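Amorpha-4,11-diene synthase (PDB 4GAX) is a sesquiterpene synthase, a lyase that probably ionises and cyclises farnesyl diphosphate, present here as an engineered variant of an alpha-bisabolol synthase. Local coordinates at residues Glu86-Gly91 with Phe124-Lys129; Gln225-Tyr230 with Thr239-Ala244. One frame throughout, in Å; residues are numbered along the deposited sequence.

Interaction 1. Residues Glu86-Gly91 with Phe124-Lys129; sequences EIQRLG and FRLMRK
The carboxamide of Gln88 has Lys129 above its plane: Lys129 CE lies 3.9 Å from Gln88 OE1, while Leu126 reaches the same oxygen with CD2, at 3.3 Å. The guanidinium of Arg125 carries water 1 at its edge, in plane. That of Arg128, on the far side of its helix, has CZ of Phe124 over the centre of one face. Gln88 leaves its helix with CG anti to the carbonyl carbon (chi1 -72°) and stays extended, which carries the amide across to the other helix. Lys129 runs the opposite way past it, its CG anti to the backbone N (chi1 176°), offering methylenes rather than its ammonium. Water 1 donates to Gln88 OE1 at 2.8 Å and accepts from Arg125 NH1 at 3.2 Å. Water 2 accepts from Gln88 NE2 and donates to Leu126 O, both 3.0 Å. Arg89 NH1 and Arg125 NH2 lie 4.8 Å apart; salt bridges of Arg125 NH2 to Asp85 and Arg89 NH2 to Glu222 probably offset their like charges. Two waters thus use both ends of one amide, fixing its flip and joining helices 77-89 and 120-129 of the N-terminal domain, with a leucine methyl and lysine methylenes packed on it.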
loop_
_atom_site.group_PDB
_atom_site.type_symbol
_atom_site.label_atom_id
_atom_site.label_comp_id
_atom_site.label_asym_id
_atom_site.label_seq_id
_atom_site.Cartn_x
_atom_site.Cartn_y
_atom_site.Cartn_z
ATOM N N GLU A 86 -11.765 15.414 -4.101
ATOM C CA GLU A 86 -10.933 16.337 -3.336
ATOM C C GLU A 86 -10.814 15.856 -1.888
ATOM O O GLU A 86 -9.727 15.877 -1.291
ATOM C CB GLU A 86 -11.523 17.737 -3.408
ATOM C CG GLU A 86 -11.426 18.331 -4.789
ATOM C CD GLU A 86 -12.235 19.604 -4.915
ATOM O OE1 GLU A 86 -12.857 20.001 -3.901
ATOM O OE2 GLU A 86 -12.251 20.199 -6.020
ATOM N N ILE A 87 -11.927 15.394 -1.331
ATOM C CA ILE A 87 -11.894 14.857 0.029
ATOM C C ILE A 87 -10.925 13.664 0.106
ATOM O O ILE A 87 -10.147 13.550 1.054
ATOM C CB ILE A 87 -13.305 14.447 0.492
ATOM C CG1 ILE A 87 -14.186 15.692 0.600
ATOM C CG2 ILE A 87 -13.242 13.703 1.832
ATOM C CD1 ILE A 87 -15.703 15.374 0.775
ATOM N N GLN A 88 -10.950 12.798 -0.904
ATOM C CA GLN A 88 -10.109 11.603 -0.897
ATOM C C GLN A 88 -8.636 11.970 -1.033
ATOM O O GLN A 88 -7.777 11.466 -0.302
ATOM C CB GLN A 88 -10.521 10.641 -2.028
ATOM C CG GLN A 88 -11.849 9.920 -1.789
ATOM C CD GLN A 88 -12.276 9.071 -2.994
ATOM O OE1 GLN A 88 -11.816 9.288 -4.116
ATOM N NE2 GLN A 88 -13.152 8.104 -2.759
ATOM N N ARG A 89 -8.337 12.837 -1.989
ATOM C CA ARG A 89 -6.957 13.243 -2.216
ATOM C C ARG A 89 -6.409 14.118 -1.103
ATOM O O ARG A 89 -5.194 14.133 -0.859
ATOM C CB ARG A 89 -6.834 13.937 -3.576
ATOM C CG ARG A 89 -7.320 13.034 -4.731
ATOM C CD ARG A 89 -7.101 13.714 -6.054
ATOM N NE ARG A 89 -5.681 13.793 -6.356
ATOM C CZ ARG A 89 -5.188 14.075 -7.558
ATOM N NH1 ARG A 89 -6.007 14.335 -8.572
ATOM N NH2 ARG A 89 -3.874 14.098 -7.747
ATOM N N LEU A 90 -7.290 14.870 -0.440
ATOM C CA LEU A 90 -6.850 15.671 0.715
ATOM C C LEU A 90 -6.600 14.808 1.969
ATOM O O LEU A 90 -6.080 15.293 2.994
ATOM C CB LEU A 90 -7.850 16.784 1.038
ATOM C CG LEU A 90 -7.882 17.922 0.009
ATOM C CD1 LEU A 90 -9.077 18.857 0.291
ATOM C CD2 LEU A 90 -6.569 18.692 0.053
ATOM N N GLY A 91 -7.000 13.545 1.881
ATOM C CA GLY A 91 -6.656 12.555 2.885
ATOM C C GLY A 91 -7.613 12.517 4.059
ATOM O O GLY A 91 -7.249 12.019 5.127
ATOM N N PHE A 124 -15.230 7.354 -13.926
ATOM C CA PHE A 124 -14.730 6.014 -14.203
ATOM C C PHE A 124 -13.766 5.573 -13.103
ATOM O O PHE A 124 -13.878 4.467 -12.565
ATOM C CB PHE A 124 -14.042 6.007 -15.576
ATOM C CG PHE A 124 -13.338 4.727 -15.912
ATOM C CD1 PHE A 124 -14.028 3.665 -16.467
ATOM C CD2 PHE A 124 -11.970 4.603 -15.705
ATOM C CE1 PHE A 124 -13.366 2.471 -16.801
ATOM C CE2 PHE A 124 -11.299 3.440 -16.043
ATOM C CZ PHE A 124 -12.003 2.361 -16.589
ATOM N N ARG A 125 -12.817 6.440 -12.779
ATOM C CA ARG A 125 -11.798 6.101 -11.799
ATOM C C ARG A 125 -12.362 5.955 -10.380
ATOM O O ARG A 125 -12.018 5.014 -9.664
ATOM C CB ARG A 125 -10.669 7.138 -11.826
ATOM C CG ARG A 125 -9.589 6.866 -10.796
ATOM C CD ARG A 125 -8.414 7.816 -10.945
ATOM N NE ARG A 125 -8.767 9.208 -10.630
ATOM C CZ ARG A 125 -9.006 9.660 -9.399
ATOM N NH1 ARG A 125 -8.924 8.835 -8.355
ATOM N NH2 ARG A 125 -9.311 10.940 -9.205
ATOM N N LEU A 126 -13.229 6.881 -9.974
ATOM C CA LEU A 126 -13.849 6.796 -8.644
ATOM C C LEU A 126 -14.743 5.577 -8.500
ATOM O O LEU A 126 -14.796 4.952 -7.420
ATOM C CB LEU A 126 -14.651 8.058 -8.311
ATOM C CG LEU A 126 -13.956 9.408 -8.206
ATOM C CD1 LEU A 126 -14.968 10.466 -7.690
ATOM C CD2 LEU A 126 -12.724 9.342 -7.309
ATOM N N MET A 127 -15.457 5.226 -9.568
ATOM C CA MET A 127 -16.257 4.008 -9.529
ATOM C C MET A 127 -15.370 2.773 -9.327
ATOM O O MET A 127 -15.616 1.963 -8.435
ATOM C CB MET A 127 -17.112 3.861 -10.801
ATOM C CG MET A 127 -18.279 4.860 -10.883
ATOM S SD MET A 127 -19.525 4.662 -9.575
ATOM C CE MET A 127 -19.028 5.931 -8.437
ATOM N N ARG A 128 -14.327 2.636 -10.145
ATOM C CA ARG A 128 -13.450 1.460 -10.059
ATOM C C ARG A 128 -12.692 1.414 -8.737
ATOM O O ARG A 128 -12.499 0.348 -8.175
ATOM C CB ARG A 128 -12.467 1.401 -11.249
ATOM C CG ARG A 128 -13.157 0.928 -12.544
ATOM C CD ARG A 128 -12.167 0.337 -13.560
ATOM N NE ARG A 128 -12.896 -0.255 -14.692
ATOM C CZ ARG A 128 -12.306 -0.793 -15.754
ATOM N NH1 ARG A 128 -10.983 -0.844 -15.804
ATOM N NH2 ARG A 128 -13.033 -1.268 -16.762
ATOM N N LYS A 129 -12.270 2.571 -8.246
ATOM C CA LYS A 129 -11.620 2.635 -6.934
ATOM C C LYS A 129 -12.570 2.108 -5.848
ATOM O O LYS A 129 -12.136 1.485 -4.879
ATOM C CB LYS A 129 -11.180 4.065 -6.630
ATOM C CG LYS A 129 -10.560 4.307 -5.237
ATOM C CD LYS A 129 -10.040 5.758 -5.123
ATOM C CE LYS A 129 -9.558 6.091 -3.696
ATOM N NZ LYS A 129 -9.018 4.897 -2.989
HETATM O O HOH W 1 -9.529 10.176 -5.555
HETATM O O HOH W 2 -13.736 5.990 -4.867
#

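Interaction 2. Residues Gln225-Tyr230 with Thr239-Ala244; sequences QYIPFY and TLIKLA
Tyr230 and Ile241 run alongside in opposite senses, the CD1 methyl of Ile241 meeting the edge of the phenol ring 4.0 Å from Tyr230 CD2. Leu240 comes in at a slant to Tyr230, its CD1 3.7 Å from Tyr230 OH. The ring gets there because Tyr230 CG stands anti to the backbone N (chi1 -174°), extending the side chain toward helix 238-269. The hydroxyl is hydrogen-bonded to the backbone N of Asn237, in the short connection between the helices. One turn back, Ile227 lies across Ile241: its CG2 is 3.7 Å from Ile241 CD1, and that methyl also rests 3.6 Å from the carbonyl oxygen of Ile227. On the other branch, Ile227 CD1 lies 4.0 Å from Ala244 O and, more loosely, 4.4 Å from Ala244 CB. The helix kinks at Pro228, whose N makes no bond to the preceding turn. The local axes of 225-230 and 239-244 make 144° and come within 10.5 Å, a helical hairpin. Aliphatic branches and one aromatic ring, all buried, hold it by dispersion and exclusion of water, while the one polar side-chain group, the phenol OH, is held by Asn237 N and probably also by Glu86.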
loop_
_atom_site.group_PDB
_atom_site.type_symbol
_atom_site.label_atom_id
_atom_site.label_comp_id
_atom_site.label_asym_id
_atom_site.label_seq_id
_atom_site.Cartn_x
_atom_site.Cartn_y
_atom_site.Cartn_z
ATOM N N GLN A 225 1.160 15.521 -0.562
ATOM C CA GLN A 225 1.517 16.257 -1.777
ATOM C C GLN A 225 0.328 17.054 -2.322
ATOM O O GLN A 225 0.505 18.132 -2.893
ATOM C CB GLN A 225 2.051 15.303 -2.862
ATOM C CG GLN A 225 3.271 14.487 -2.438
ATOM C CD GLN A 225 3.633 13.395 -3.445
ATOM O OE1 GLN A 225 3.112 13.361 -4.565
ATOM N NE2 GLN A 225 4.533 12.496 -3.043
ATOM N N TYR A 226 -0.884 16.533 -2.156
ATOM C CA TYR A 226 -2.050 17.199 -2.747
ATOM C C TYR A 226 -2.487 18.426 -1.947
ATOM O O TYR A 226 -2.966 19.415 -2.500
ATOM C CB TYR A 226 -3.215 16.229 -2.892
ATOM C CG TYR A 226 -4.359 16.781 -3.729
ATOM C CD1 TYR A 226 -4.209 16.972 -5.103
ATOM C CD2 TYR A 226 -5.589 17.094 -3.155
ATOM C CE1 TYR A 226 -5.251 17.468 -5.885
ATOM C CE2 TYR A 226 -6.647 17.598 -3.934
ATOM C CZ TYR A 226 -6.469 17.777 -5.294
ATOM O OH TYR A 226 -7.504 18.273 -6.064
ATOM N N ILE A 227 -2.323 18.357 -0.636
ATOM C CA ILE A 227 -2.752 19.437 0.228
ATOM C C ILE A 227 -2.187 20.807 -0.210
ATOM O O ILE A 227 -2.966 21.733 -0.461
ATOM C CB ILE A 227 -2.488 19.109 1.719
ATOM C CG1 ILE A 227 -3.504 18.072 2.215
ATOM C CG2 ILE A 227 -2.596 20.374 2.560
ATOM C CD1 ILE A 227 -3.222 17.552 3.636
ATOM N N PRO A 228 -0.851 20.929 -0.366
ATOM C CA PRO A 228 -0.335 22.241 -0.793
ATOM C C PRO A 228 -0.761 22.635 -2.204
ATOM O O PRO A 228 -0.992 23.822 -2.453
ATOM C CB PRO A 228 1.194 22.056 -0.750
ATOM C CG PRO A 228 1.398 20.565 -0.898
ATOM C CD PRO A 228 0.245 19.965 -0.130
ATOM N N PHE A 229 -0.840 21.677 -3.125
ATOM C CA PHE A 229 -1.307 22.020 -4.460
ATOM C C PHE A 229 -2.741 22.551 -4.375
ATOM O O PHE A 229 -3.077 23.564 -5.000
ATOM C CB PHE A 229 -1.223 20.837 -5.435
ATOM C CG PHE A 229 -1.919 21.097 -6.749
ATOM C CD1 PHE A 229 -1.300 21.838 -7.738
ATOM C CD2 PHE A 229 -3.204 20.621 -6.980
ATOM C CE1 PHE A 229 -1.937 22.102 -8.938
ATOM C CE2 PHE A 229 -3.850 20.884 -8.179
ATOM C CZ PHE A 229 -3.208 21.628 -9.160
ATOM N N TYR A 230 -3.585 21.881 -3.593
ATOM C CA TYR A 230 -4.994 22.287 -3.513
ATOM C C TYR A 230 -5.095 23.687 -2.898
ATOM O O TYR A 230 -5.845 24.540 -3.372
ATOM C CB TYR A 230 -5.809 21.272 -2.694
ATOM C CG TYR A 230 -7.305 21.550 -2.683
ATOM C CD1 TYR A 230 -8.111 21.212 -3.771
ATOM C CD2 TYR A 230 -7.910 22.156 -1.585
ATOM C CE1 TYR A 230 -9.493 21.470 -3.761
ATOM C CE2 TYR A 230 -9.277 22.420 -1.568
ATOM C CZ TYR A 230 -10.063 22.068 -2.651
ATOM O OH TYR A 230 -11.412 22.344 -2.627
ATOM N N THR A 239 -13.008 25.768 3.266
ATOM C CA THR A 239 -13.384 24.891 4.371
ATOM C C THR A 239 -12.672 23.551 4.288
ATOM O O THR A 239 -12.160 23.064 5.292
ATOM C CB THR A 239 -14.893 24.657 4.423
ATOM O OG1 THR A 239 -15.519 25.836 4.939
ATOM C CG2 THR A 239 -15.230 23.472 5.325
ATOM N N LEU A 240 -12.647 22.944 3.104
ATOM C CA LEU A 240 -11.985 21.649 2.954
ATOM C C LEU A 240 -10.500 21.723 3.290
ATOM O O LEU A 240 -9.961 20.835 3.956
ATOM C CB LEU A 240 -12.120 21.107 1.527
ATOM C CG LEU A 240 -13.399 20.441 1.037
ATOM C CD1 LEU A 240 -13.165 19.957 -0.399
ATOM C CD2 LEU A 240 -13.791 19.274 1.940
ATOM N N ILE A 241 -9.823 22.759 2.803
ATOM C CA ILE A 241 -8.381 22.835 3.025
ATOM C C ILE A 241 -8.074 23.085 4.496
ATOM O O ILE A 241 -7.106 22.528 5.034
ATOM C CB ILE A 241 -7.665 23.878 2.114
ATOM C CG1 ILE A 241 -6.141 23.680 2.191
ATOM C CG2 ILE A 241 -8.026 25.306 2.504
ATOM C CD1 ILE A 241 -5.692 22.279 1.795
ATOM N N LYS A 242 -8.904 23.890 5.159
ATOM C CA LYS A 242 -8.684 24.140 6.584
ATOM C C LYS A 242 -8.807 22.845 7.379
ATOM O O LYS A 242 -7.962 22.522 8.228
ATOM C CB LYS A 242 -9.681 25.170 7.106
ATOM C CG LYS A 242 -9.390 25.615 8.527
ATOM C CD LYS A 242 -10.483 26.528 9.056
ATOM C CE LYS A 242 -10.028 27.246 10.317
ATOM N NZ LYS A 242 -11.166 27.938 10.981
ATOM N N LEU A 243 -9.860 22.093 7.082
ATOM C CA LEU A 243 -10.094 20.812 7.725
ATOM C C LEU A 243 -8.999 19.799 7.407
ATOM O O LEU A 243 -8.531 19.070 8.296
ATOM C CB LEU A 243 -11.442 20.250 7.258
ATOM C CG LEU A 243 -11.818 18.862 7.774
ATOM C CD1 LEU A 243 -11.826 18.833 9.297
ATOM C CD2 LEU A 243 -13.167 18.467 7.230
ATOM N N ALA A 244 -8.606 19.730 6.140
ATOM C CA ALA A 244 -7.602 18.750 5.729
ATOM C C ALA A 244 -6.272 18.946 6.454
ATOM O O ALA A 244 -5.582 17.976 6.783
ATOM C CB ALA A 244 -7.390 18.783 4.201
#

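Interaction 1 closes before interaction 2 opens along the chain, their centres about 15 Å apart and both on one side of the chain's centre. They meet through helix 77-89, whose last turns face helix 120-129 in interaction 1 and the hairpin of helices 219-232 and 238-269 in interaction 2. Glu86 OE1 lies 3.0 Å from Tyr230 OH, probably hydrogen-bonded, and Arg89 CB packs 3.4 Å from Tyr226 CD2. A water-bridged contact thus adjoins a buried apolar one. Both belong to the all-helical architecture of a plant terpene synthase, and the long helix 238-269 probably carries the chain on toward the metal-binding, catalytic part, as in other plant terpene synthases.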